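Local structure of phenylacetate-CoA oxygenase subunit PaaB (Ralstonia eutropha JMP134, 3EGR) at residues Leu9-Arg15 with Ser52-Ser58. The protein is a subunit of phenylacetate-CoA oxygenase, probably acting in the aerobic breakdown of phenylacetic acid. Residues are numbered along the deposited sequence; the frame is centred on the assembly and turned at random.
Sequences LWEVFVR and SIWVVPS. With SCN (thiocyanate ion), chain C.
V12 lies beside I53 and V55 on the face that helix 33-45 covers. V12 CG1 meets I53 CG2 at 4.1 Å, the two side chains pointing the same way. V12 CG2 faces V55 CG1. On the other face, the F13 ring crosses V56 at a slant, and CE1 is 3.8 Å from V56 CG2. Towards one end, P57 CA sits over a face of the W10 indole, offset toward the rim. P57 CD reaches that rim at W10 CZ3, 3.5 Å away. W10 CG beside the backbone N (chi1 -58°) lays the six-membered ring along P57, and NE1 makes a hydrogen bond to A30 O. The two strands form an antiparallel ladder in which 9-15 is the central strand, between 23-29 and 52-57. In the second subunit, F13 stacks on F13, and a strand pairs with W54 and V55, extending the sheet. F13 and W54 form a hydrogen-bonded pair, with F13 N to W54 O at 2.8 Å. At the end of the ladder, S58 N hydrogen-bonds L9 O at 3.0 Å from above the carbonyl plane. At the other end, the R15 guanidinium has S52 OG over one face. H22 hydrogen-bonds S52 OG, while H24 and S27 hold E11 OE1. E11 OE2 and a thiocyanate, probably from the crystallisation liquor, lie near S58 OG.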
loop_
_atom_site.group_PDB
_atom_site.type_symbol
_atom_site.label_atom_id
_atom_site.label_comp_id
_atom_site.label_asym_id
_atom_site.label_seq_id
_atom_site.Cartn_x
_atom_site.Cartn_y
_atom_site.Cartn_z
ATOM N N LEU A 9 5.322 0.836 10.910
ATOM C CA LEU A 9 6.260 1.907 10.593
ATOM C C LEU A 9 5.752 2.717 9.403
ATOM O O LEU A 9 5.216 2.156 8.446
ATOM C CB LEU A 9 7.649 1.325 10.281
ATOM C CG LEU A 9 8.781 2.356 10.112
ATOM C CD1 LEU A 9 9.155 2.945 11.506
ATOM C CD2 LEU A 9 9.986 1.742 9.411
ATOM N N TRP A 10 5.912 4.039 9.489
ATOM C CA TRP A 10 5.500 4.989 8.443
ATOM C C TRP A 10 6.684 5.854 8.083
ATOM O O TRP A 10 7.468 6.234 8.953
ATOM C CB TRP A 10 4.360 5.891 8.931
ATOM C CG TRP A 10 3.150 5.102 9.369
ATOM C CD1 TRP A 10 3.023 4.412 10.531
ATOM C CD2 TRP A 10 1.926 4.899 8.644
ATOM N NE1 TRP A 10 1.809 3.793 10.577
ATOM C CE2 TRP A 10 1.117 4.068 9.428
ATOM C CE3 TRP A 10 1.436 5.345 7.412
ATOM C CZ2 TRP A 10 -0.162 3.663 9.027
ATOM C CZ3 TRP A 10 0.153 4.932 7.010
ATOM C CH2 TRP A 10 -0.625 4.114 7.824
ATOM N N GLU A 11 6.847 6.138 6.801
ATOM C CA GLU A 11 7.827 7.125 6.390
ATOM C C GLU A 11 7.119 8.462 6.217
ATOM O O GLU A 11 5.973 8.522 5.737
ATOM C CB GLU A 11 8.524 6.709 5.099
ATOM C CG GLU A 11 9.275 5.381 5.181
ATOM C CD GLU A 11 10.290 5.338 6.293
ATOM O OE1 GLU A 11 10.870 6.388 6.651
ATOM O OE2 GLU A 11 10.526 4.235 6.809
ATOM N N VAL A 12 7.808 9.525 6.622
ATOM C CA VAL A 12 7.247 10.861 6.636
ATOM C C VAL A 12 8.014 11.744 5.651
ATOM O O VAL A 12 9.245 11.819 5.697
ATOM C CB VAL A 12 7.365 11.466 8.051
ATOM C CG1 VAL A 12 6.850 12.904 8.095
ATOM C CG2 VAL A 12 6.627 10.600 9.046
ATOM N N PHE A 13 7.279 12.428 4.781
ATOM C CA PHE A 13 7.858 13.375 3.834
ATOM C C PHE A 13 7.168 14.705 4.044
ATOM O O PHE A 13 5.941 14.741 4.144
ATOM C CB PHE A 13 7.630 12.916 2.389
ATOM C CG PHE A 13 8.090 11.508 2.114
ATOM C CD1 PHE A 13 7.303 10.425 2.465
ATOM C CD2 PHE A 13 9.301 11.264 1.500
ATOM C CE1 PHE A 13 7.721 9.134 2.218
ATOM C CE2 PHE A 13 9.722 9.970 1.255
ATOM C CZ PHE A 13 8.930 8.910 1.618
ATOM N N VAL A 14 7.949 15.789 4.089
ATOM C CA VAL A 14 7.418 17.133 4.315
ATOM C C VAL A 14 7.845 18.105 3.214
ATOM O O VAL A 14 8.976 18.051 2.730
ATOM C CB VAL A 14 7.907 17.701 5.650
ATOM C CG1 VAL A 14 7.550 19.155 5.751
ATOM C CG2 VAL A 14 7.314 16.927 6.798
ATOM N N ARG A 15 6.937 18.988 2.815
ATOM C CA ARG A 15 7.290 20.099 1.951
ATOM C C ARG A 15 6.995 21.370 2.697
ATOM O O ARG A 15 5.845 21.651 3.006
ATOM C CB ARG A 15 6.485 20.078 0.665
ATOM C CG ARG A 15 6.873 21.176 -0.302
ATOM C CD ARG A 15 5.976 21.152 -1.505
ATOM N NE ARG A 15 4.607 21.506 -1.140
ATOM C CZ ARG A 15 3.516 21.122 -1.802
ATOM N NH1 ARG A 15 3.589 20.369 -2.899
ATOM N NH2 ARG A 15 2.324 21.506 -1.354
ATOM N N SER A 52 3.169 20.972 3.842
ATOM C CA SER A 52 2.474 19.738 3.434
ATOM C C SER A 52 3.186 18.517 3.979
ATOM O O SER A 52 4.401 18.395 3.806
ATOM C CB SER A 52 2.415 19.618 1.915
ATOM O OG SER A 52 1.797 18.405 1.506
ATOM N N ILE A 53 2.426 17.615 4.610
ATOM C CA ILE A 53 2.959 16.352 5.122
ATOM C C ILE A 53 2.392 15.143 4.364
ATOM O O ILE A 53 1.188 15.024 4.173
ATOM C CB ILE A 53 2.642 16.163 6.644
ATOM C CG1 ILE A 53 2.903 17.459 7.422
ATOM C CG2 ILE A 53 3.460 14.997 7.240
ATOM C CD1 ILE A 53 2.502 17.386 8.907
ATOM N N TRP A 54 3.274 14.243 3.946
ATOM C CA TRP A 54 2.885 12.941 3.399
ATOM C C TRP A 54 3.382 11.831 4.312
ATOM O O TRP A 54 4.566 11.815 4.687
ATOM C CB TRP A 54 3.502 12.707 2.022
ATOM C CG TRP A 54 2.951 13.524 0.909
ATOM C CD1 TRP A 54 1.903 14.392 0.966
ATOM C CD2 TRP A 54 3.389 13.507 -0.456
ATOM N NE1 TRP A 54 1.670 14.934 -0.277
ATOM C CE2 TRP A 54 2.568 14.407 -1.169
ATOM C CE3 TRP A 54 4.397 12.822 -1.146
ATOM C CZ2 TRP A 54 2.728 14.648 -2.533
ATOM C CZ3 TRP A 54 4.553 13.055 -2.512
ATOM C CH2 TRP A 54 3.727 13.970 -3.186
ATOM N N VAL A 55 2.485 10.907 4.653
ATOM C CA VAL A 55 2.859 9.693 5.355
ATOM C C VAL A 55 2.574 8.484 4.471
ATOM O O VAL A 55 1.586 8.444 3.722
ATOM C CB VAL A 55 2.148 9.545 6.734
ATOM C CG1 VAL A 55 2.595 10.657 7.685
ATOM C CG2 VAL A 55 0.613 9.479 6.593
ATOM N N VAL A 56 3.459 7.498 4.577
ATOM C CA VAL A 56 3.421 6.289 3.763
ATOM C C VAL A 56 3.852 5.118 4.629
ATOM O O VAL A 56 4.911 5.179 5.275
ATOM C CB VAL A 56 4.410 6.379 2.591
ATOM C CG1 VAL A 56 4.192 5.244 1.650
ATOM C CG2 VAL A 56 4.256 7.713 1.890
ATOM N N PRO A 57 3.036 4.051 4.669
ATOM C CA PRO A 57 3.509 2.876 5.370
ATOM C C PRO A 57 4.759 2.365 4.679
ATOM O O PRO A 57 4.793 2.326 3.443
ATOM C CB PRO A 57 2.351 1.875 5.227
ATOM C CG PRO A 57 1.448 2.416 4.236
ATOM C CD PRO A 57 1.690 3.868 4.106
ATOM N N SER A 58 5.769 2.016 5.477
ATOM C CA SER A 58 7.035 1.471 4.990
ATOM C C SER A 58 6.870 0.370 3.943
ATOM O O SER A 58 7.572 0.347 2.934
ATOM C CB SER A 58 7.846 0.914 6.165
ATOM O OG SER A 58 8.442 1.950 6.926
HETATM S S SCN C . 12.364 1.263 2.647
HETATM C C SCN C . 11.978 2.217 4.131
HETATM N N SCN C . 11.117 2.474 5.086
#